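Local coordinates for Tb427.07.360- putative uncharacterized metacyclic invariant surface protein from Trypanosoma brucei (Trypanosoma brucei, PDB 5VTL), which is of unknown function but, as an invariant surface protein with an extended helical architecture, is probably displayed on the surface of metacyclic trypanosomes, at residues Q1-A9 with D118-A129. Residues are numbered along the deposited sequence; the frame is centred on the assembly and turned at random.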
# COMPACT_ATOMS: atom_id res chain seq x y z
N GLN A 1 22.86 27.62 -5.56
CA GLN A 1 22.26 26.35 -6.01
C GLN A 1 20.78 26.57 -6.28
O GLN A 1 19.92 25.99 -5.64
CB GLN A 1 22.47 25.21 -5.00
CG GLN A 1 23.97 24.90 -4.81
CD GLN A 1 24.27 23.66 -3.97
OE1 GLN A 1 24.00 22.53 -4.38
NE2 GLN A 1 24.88 23.88 -2.81
N ASN A 2 20.51 27.42 -7.26
CA ASN A 2 19.13 27.79 -7.59
C ASN A 2 18.84 27.80 -9.10
O ASN A 2 18.04 28.58 -9.60
CB ASN A 2 18.78 29.14 -6.97
CG ASN A 2 19.72 30.24 -7.38
OD1 ASN A 2 20.59 30.05 -8.24
ND2 ASN A 2 19.56 31.39 -6.75
N THR A 3 19.50 26.89 -9.81
CA THR A 3 19.20 26.69 -11.21
C THR A 3 17.83 26.01 -11.35
O THR A 3 17.31 25.43 -10.39
CB THR A 3 20.24 25.79 -11.87
OG1 THR A 3 20.09 24.45 -11.39
CG2 THR A 3 21.66 26.28 -11.59
N VAL A 4 17.28 26.07 -12.55
CA VAL A 4 16.05 25.35 -12.87
C VAL A 4 16.07 23.90 -12.37
O VAL A 4 15.13 23.45 -11.74
CB VAL A 4 15.80 25.42 -14.39
CG1 VAL A 4 14.72 24.46 -14.82
CG2 VAL A 4 15.44 26.86 -14.76
N SER A 5 17.18 23.18 -12.61
CA SER A 5 17.27 21.79 -12.18
C SER A 5 17.23 21.65 -10.65
O SER A 5 16.60 20.71 -10.14
CB SER A 5 18.51 21.12 -12.75
OG SER A 5 18.39 20.99 -14.15
N HIS A 6 17.90 22.55 -9.92
CA HIS A 6 17.89 22.49 -8.45
C HIS A 6 16.45 22.68 -7.98
O HIS A 6 15.95 21.95 -7.14
CB HIS A 6 18.73 23.58 -7.80
CG HIS A 6 20.21 23.49 -8.05
ND1 HIS A 6 21.03 22.59 -7.42
CD2 HIS A 6 21.02 24.26 -8.81
CE1 HIS A 6 22.28 22.79 -7.80
NE2 HIS A 6 22.30 23.79 -8.65
N VAL A 7 15.79 23.68 -8.53
CA VAL A 7 14.43 23.99 -8.07
C VAL A 7 13.46 22.88 -8.47
O VAL A 7 12.56 22.51 -7.71
CB VAL A 7 13.97 25.36 -8.61
CG1 VAL A 7 12.52 25.64 -8.26
CG2 VAL A 7 14.85 26.43 -8.03
N SER A 8 13.63 22.30 -9.66
CA SER A 8 12.77 21.19 -10.06
C SER A 8 12.87 20.01 -9.09
O SER A 8 11.85 19.40 -8.71
CB SER A 8 13.12 20.73 -11.48
OG SER A 8 12.69 21.69 -12.41
N ALA A 9 14.09 19.67 -8.72
CA ALA A 9 14.35 18.60 -7.76
C ALA A 9 13.69 18.90 -6.41
O ALA A 9 13.03 18.04 -5.81
CB ALA A 9 15.83 18.45 -7.58
N ASP A 118 13.80 35.55 -4.73
CA ASP A 118 15.15 36.02 -5.01
C ASP A 118 15.20 36.65 -6.39
O ASP A 118 15.07 35.96 -7.40
CB ASP A 118 16.15 34.85 -4.87
CG ASP A 118 17.60 35.31 -4.87
OD1 ASP A 118 17.88 36.40 -5.38
OD2 ASP A 118 18.45 34.57 -4.33
N ASN A 119 15.37 37.98 -6.43
CA ASN A 119 15.43 38.73 -7.69
C ASN A 119 16.67 38.43 -8.52
O ASN A 119 16.76 38.84 -9.67
CB ASN A 119 15.38 40.23 -7.40
CG ASN A 119 14.06 40.65 -6.80
OD1 ASN A 119 13.00 40.18 -7.22
ND2 ASN A 119 14.12 41.51 -5.78
N SER A 120 17.64 37.73 -7.93
CA SER A 120 18.83 37.31 -8.66
C SER A 120 18.63 35.95 -9.36
O SER A 120 19.52 35.49 -10.06
CB SER A 120 20.05 37.27 -7.73
OG SER A 120 20.03 36.13 -6.89
N ALA A 121 17.48 35.31 -9.14
CA ALA A 121 17.29 33.96 -9.64
C ALA A 121 16.69 34.01 -11.04
O ALA A 121 15.98 34.95 -11.38
CB ALA A 121 16.40 33.17 -8.71
N ALA A 122 16.99 33.02 -11.85
CA ALA A 122 16.48 32.94 -13.21
C ALA A 122 14.96 32.84 -13.25
O ALA A 122 14.33 32.29 -12.34
CB ALA A 122 17.12 31.76 -13.96
N SER A 123 14.36 33.42 -14.28
CA SER A 123 12.91 33.49 -14.42
C SER A 123 12.19 32.14 -14.17
O SER A 123 11.26 32.05 -13.36
CB SER A 123 12.55 34.05 -15.81
OG SER A 123 13.12 33.27 -16.86
N THR A 124 12.63 31.08 -14.84
CA THR A 124 11.92 29.81 -14.77
C THR A 124 12.11 29.15 -13.42
O THR A 124 11.20 28.49 -12.90
CB THR A 124 12.34 28.86 -15.91
OG1 THR A 124 11.96 29.46 -17.16
CG2 THR A 124 11.63 27.50 -15.80
N ALA A 125 13.28 29.37 -12.82
CA ALA A 125 13.56 28.87 -11.47
C ALA A 125 12.58 29.46 -10.46
O ALA A 125 12.00 28.73 -9.64
CB ALA A 125 14.95 29.18 -11.08
N ARG A 126 12.40 30.77 -10.53
CA ARG A 126 11.44 31.45 -9.67
C ARG A 126 10.01 31.00 -9.94
O ARG A 126 9.21 30.83 -9.02
CB ARG A 126 11.54 32.95 -9.87
CG ARG A 126 12.90 33.54 -9.48
CD ARG A 126 12.88 35.08 -9.56
NE ARG A 126 12.13 35.64 -8.46
CZ ARG A 126 11.93 36.94 -8.27
NH1 ARG A 126 12.39 37.80 -9.16
NH2 ARG A 126 11.22 37.37 -7.24
N ARG A 127 9.68 30.76 -11.20
CA ARG A 127 8.32 30.37 -11.55
C ARG A 127 7.98 29.00 -10.98
O ARG A 127 6.92 28.77 -10.41
CB ARG A 127 8.14 30.35 -13.07
CG ARG A 127 6.76 29.93 -13.49
CD ARG A 127 6.49 30.38 -14.93
NE ARG A 127 7.39 29.70 -15.85
CZ ARG A 127 8.42 30.25 -16.51
NH1 ARG A 127 8.74 31.53 -16.41
NH2 ARG A 127 9.13 29.46 -17.29
N ILE A 128 8.92 28.08 -11.13
CA ILE A 128 8.72 26.74 -10.62
C ILE A 128 8.61 26.80 -9.10
O ILE A 128 7.74 26.16 -8.51
CB ILE A 128 9.89 25.84 -11.04
CG1 ILE A 128 9.84 25.63 -12.56
CG2 ILE A 128 9.86 24.47 -10.30
CD1 ILE A 128 11.11 24.94 -13.08
N ALA A 129 9.49 27.57 -8.48
CA ALA A 129 9.50 27.67 -7.01
C ALA A 129 8.19 28.26 -6.51
O ALA A 129 7.59 27.75 -5.55
CB ALA A 129 10.67 28.52 -6.52
O HOH W 1 18.68 31.06 -11.03
O HOH W 2 17.83 31.90 -4.34
O HOH W 3 21.01 33.70 -7.52
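Val7 and Val4 pack on Ala125 and Ile128 where two parallel helices begin side by side near one end of the elongated helical bundle of this surface protein. Helix 4-9 and helix 123-129 run 8° apart, with axes 8.7 Å from each other. The backbones come closest at Val4 and Ala125, whose CA atoms are 4.5 Å apart, an approach that the small alanine side chain permits. The tight part centres on Val7: Val7 CG1, anti to the backbone N (chi1 174°), lies 3.4 Å from Ala125 O. The same methyl is 3.6 Å from Ile128 CG2 and also touches Ala129 CB, while Val7 CG2 lies against the Ala125 methyl. Tyr111 and Val115 of helix 105-116 also touch Val7. Toward the margin, Val4 spreads its two methyls: CG2 rests against Thr124 CB, and Val4 CG1 meets Ile128 CD1 at 4.0 Å, the two side chains crossing nearly at right angles. The same CD1 lies near Ser8 OG.

No direct hydrogen bond joins the segments. Ahead of the helices the contact loosens and water takes over. One water donates to Asn2 O and accepts from Ala122 N, the N-cap residue of the second helix. Asn2 ND2 stands 4.1 Å from Asp118 OD2, and two further waters that accept from ND2 bridge it to the turn, one donating a hydrogen bond to Asp118 OD2 and the other to Ser120 OG. Asp118 opens a type I turn to Ala121, and its side chain adds an Asx turn: Asp118 OD1 accepts from Ser120 N at 2.9 Å and from Ser120 OG, both reaching it from the same face of the carboxylate.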